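Local coordinates for modulator of the activity of Ets CG15085-PA (Drosophila melanogaster, PDB 1SV0), which probably relieves repression by the Ets-family protein Yan, binding Yan's SAM domain through its own and so favouring depolymerisation, at residues C[52-55]-C[56-60]. Residues are numbered along the deposited sequence; the frame is centred on the assembly and turned at random.
Sequences MSLD and MYLCR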
ATOM      1  N   MET C  52      -4.990  -0.869   3.624  1.00 41.42           N
ATOM      2  CA  MET C  52      -5.924   0.170   3.187  1.00 42.32           C
ATOM      3  C   MET C  52      -7.297   0.158   3.846  1.00 41.12           C
ATOM      4  O   MET C  52      -7.993  -0.858   3.868  1.00 40.74           O
ATOM      5  CB  MET C  52      -6.118   0.131   1.667  1.00 44.00           C
ATOM      6  CG  MET C  52      -4.878   0.461   0.848  1.00 47.65           C
ATOM      7  SD  MET C  52      -5.304   1.332  -0.688  1.00 52.25           S
ATOM      8  CE  MET C  52      -6.564   0.284  -1.339  1.00 51.47           C
ATOM      9  N   SER C  53      -7.681   1.314   4.376  1.00 40.48           N
ATOM     10  CA  SER C  53      -8.980   1.475   5.017  1.00 39.51           C
ATOM     11  C   SER C  53      -9.977   1.785   3.906  1.00 38.12           C
ATOM     12  O   SER C  53      -9.571   2.152   2.802  1.00 36.86           O
ATOM     13  CB  SER C  53      -8.930   2.636   6.010  1.00 39.30           C
ATOM     14  OG  SER C  53      -8.574   3.838   5.346  1.00 40.67           O
ATOM     15  N   LEU C  54     -11.268   1.620   4.184  1.00 39.01           N
ATOM     16  CA  LEU C  54     -12.304   1.897   3.191  1.00 40.43           C
ATOM     17  C   LEU C  54     -12.097   3.295   2.632  1.00 40.74           C
ATOM     18  O   LEU C  54     -12.229   3.530   1.432  1.00 39.99           O
ATOM     19  CB  LEU C  54     -13.690   1.812   3.827  1.00 41.45           C
ATOM     20  CG  LEU C  54     -14.864   2.337   2.996  1.00 41.61           C
ATOM     21  CD1 LEU C  54     -15.003   1.532   1.706  1.00 40.56           C
ATOM     22  CD2 LEU C  54     -16.141   2.244   3.828  1.00 42.45           C
ATOM     23  N   ASP C  55     -11.758   4.211   3.531  1.00 40.98           N
ATOM     24  CA  ASP C  55     -11.521   5.609   3.204  1.00 41.24           C
ATOM     25  C   ASP C  55     -10.494   5.798   2.086  1.00 39.59           C
ATOM     26  O   ASP C  55     -10.624   6.689   1.242  1.00 36.10           O
ATOM     27  CB  ASP C  55     -11.033   6.326   4.462  1.00 47.82           C
ATOM     28  CG  ASP C  55     -11.152   7.818   4.355  1.00 52.79           C
ATOM     29  OD1 ASP C  55     -10.625   8.389   3.377  1.00 55.67           O
ATOM     30  OD2 ASP C  55     -11.779   8.420   5.255  1.00 58.33           O
ATOM     31  N   MET C  56      -9.462   4.960   2.089  1.00 36.36           N
ATOM     32  CA  MET C  56      -8.414   5.056   1.087  1.00 35.56           C
ATOM     33  C   MET C  56      -8.870   4.518  -0.266  1.00 33.46           C
ATOM     34  O   MET C  56      -8.377   4.941  -1.306  1.00 32.91           O
ATOM     35  CB  MET C  56      -7.174   4.333   1.600  1.00 37.18           C
ATOM     36  CG  MET C  56      -6.683   4.940   2.916  1.00 37.66           C
ATOM     37  SD  MET C  56      -5.514   3.931   3.819  1.00 40.60           S
ATOM     38  CE  MET C  56      -4.060   4.168   2.833  1.00 36.65           C
ATOM     39  N   TYR C  57      -9.827   3.597  -0.248  1.00 32.73           N
ATOM     40  CA  TYR C  57     -10.374   3.041  -1.481  1.00 32.66           C
ATOM     41  C   TYR C  57     -11.281   4.093  -2.121  1.00 34.19           C
ATOM     42  O   TYR C  57     -11.163   4.395  -3.307  1.00 33.48           O
ATOM     43  CB  TYR C  57     -11.213   1.792  -1.195  1.00 30.50           C
ATOM     44  CG  TYR C  57     -10.432   0.517  -1.004  1.00 32.24           C
ATOM     45  CD1 TYR C  57      -9.931   0.157   0.247  1.00 32.18           C
ATOM     46  CD2 TYR C  57     -10.234  -0.360  -2.070  1.00 33.19           C
ATOM     47  CE1 TYR C  57      -9.259  -1.052   0.439  1.00 32.19           C
ATOM     48  CE2 TYR C  57      -9.565  -1.571  -1.894  1.00 35.78           C
ATOM     49  CZ  TYR C  57      -9.082  -1.911  -0.636  1.00 35.22           C
ATOM     50  OH  TYR C  57      -8.446  -3.117  -0.453  1.00 36.44           O
ATOM     51  N   LEU C  58     -12.188   4.647  -1.319  1.00 35.71           N
ATOM     52  CA  LEU C  58     -13.132   5.657  -1.795  1.00 37.63           C
ATOM     53  C   LEU C  58     -12.425   6.880  -2.343  1.00 39.35           C
ATOM     54  O   LEU C  58     -12.900   7.515  -3.286  1.00 39.21           O
ATOM     55  CB  LEU C  58     -14.064   6.074  -0.665  1.00 38.27           C
ATOM     56  CG  LEU C  58     -14.976   4.969  -0.136  1.00 38.96           C
ATOM     57  CD1 LEU C  58     -15.752   5.483   1.058  1.00 41.06           C
ATOM     58  CD2 LEU C  58     -15.920   4.518  -1.242  1.00 40.10           C
ATOM     59  N   CYS C  59     -11.282   7.204  -1.748  1.00 40.06           N
ATOM     60  CA  CYS C  59     -10.495   8.353  -2.170  1.00 41.47           C
ATOM     61  C   CYS C  59     -10.015   8.171  -3.610  1.00 39.24           C
ATOM     62  O   CYS C  59      -9.960   9.121  -4.393  1.00 37.27           O
ATOM     63  CB  CYS C  59      -9.291   8.517  -1.241  1.00 45.27           C
ATOM     64  SG  CYS C  59      -8.226   9.892  -1.662  1.00 57.58           S
ATOM     65  N   ARG C  60      -9.680   6.935  -3.950  1.00 36.88           N
ATOM     66  CA  ARG C  60      -9.189   6.610  -5.277  1.00 37.16           C
ATOM     67  C   ARG C  60     -10.353   6.351  -6.234  1.00 36.14           C
ATOM     68  O   ARG C  60     -10.345   6.795  -7.375  1.00 35.34           O
ATOM     69  CB  ARG C  60      -8.281   5.376  -5.180  1.00 37.29           C
ATOM     70  CG  ARG C  60      -7.398   5.393  -3.924  1.00 38.55           C
ATOM     71  CD  ARG C  60      -6.636   4.087  -3.718  1.00 38.74           C
ATOM     72  NE  ARG C  60      -5.190   4.296  -3.703  1.00 35.47           N
ATOM     73  CZ  ARG C  60      -4.526   4.857  -2.696  1.00 35.06           C
ATOM     74  NH1 ARG C  60      -5.176   5.260  -1.613  1.00 34.27           N
ATOM     75  NH2 ARG C  60      -3.218   5.038  -2.784  1.00 33.27           N
TER
HETATM   76  O   HOH W   1      -8.219  -3.353   2.945  1.00 30.79           O
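Met52 sets its terminal methyl over the centre of the Tyr57 ring face, at the start of helix 54-60. CE sits 3.4 Å from the Tyr57 ring centroid, 11° off the ring normal, a CH-pi contact. The Met52 chain is bent at chi2 and chi3 (-50°), which folds CE back over the ring. SD lies farther above the same face, completing a Met-aromatic contact. Ser53 O meets the ring at its edge, 3.3 Å from Tyr57 CD1. Tyr69 and Phe72 of helix 65-80 also touch Tyr57, so the ring is buried between the helix start and that long helix. Replacing Tyr57 by an alanine is likely to leave the Met52 methyl without its aromatic partner and to open a gap toward helix 65-80. Met52 SD also lies over one face of the Arg60 guanidinium, 4.0 Å from Arg60 NH1. That guanidinium reaches the Yan (pokkuri) chain, with a salt bridge to Asp63 and a hydrogen bond to Gly60 of that chain. Ser53 N gives a weak, nearly straight bond to Met56 SD (3.4 Å, 170°), while Ser53 O accepts from Met56 N at 2.9 Å.

The rest is looser. Leu54 and Leu58 meet obliquely, Leu54 CG 3.8 Å from Leu58 CD1, and both are partly exposed. Leu54 also touches Lys66 and Tyr69 of helix 65-80. The solvent side belongs to Asp55 and Cys59, joined by backbone, with Cys59 N bonded to Asp55 O at 3.1 Å. This is a helix start within a SAM domain, with Ser53 at the N-cap position and Arg60 at the interface with Yan.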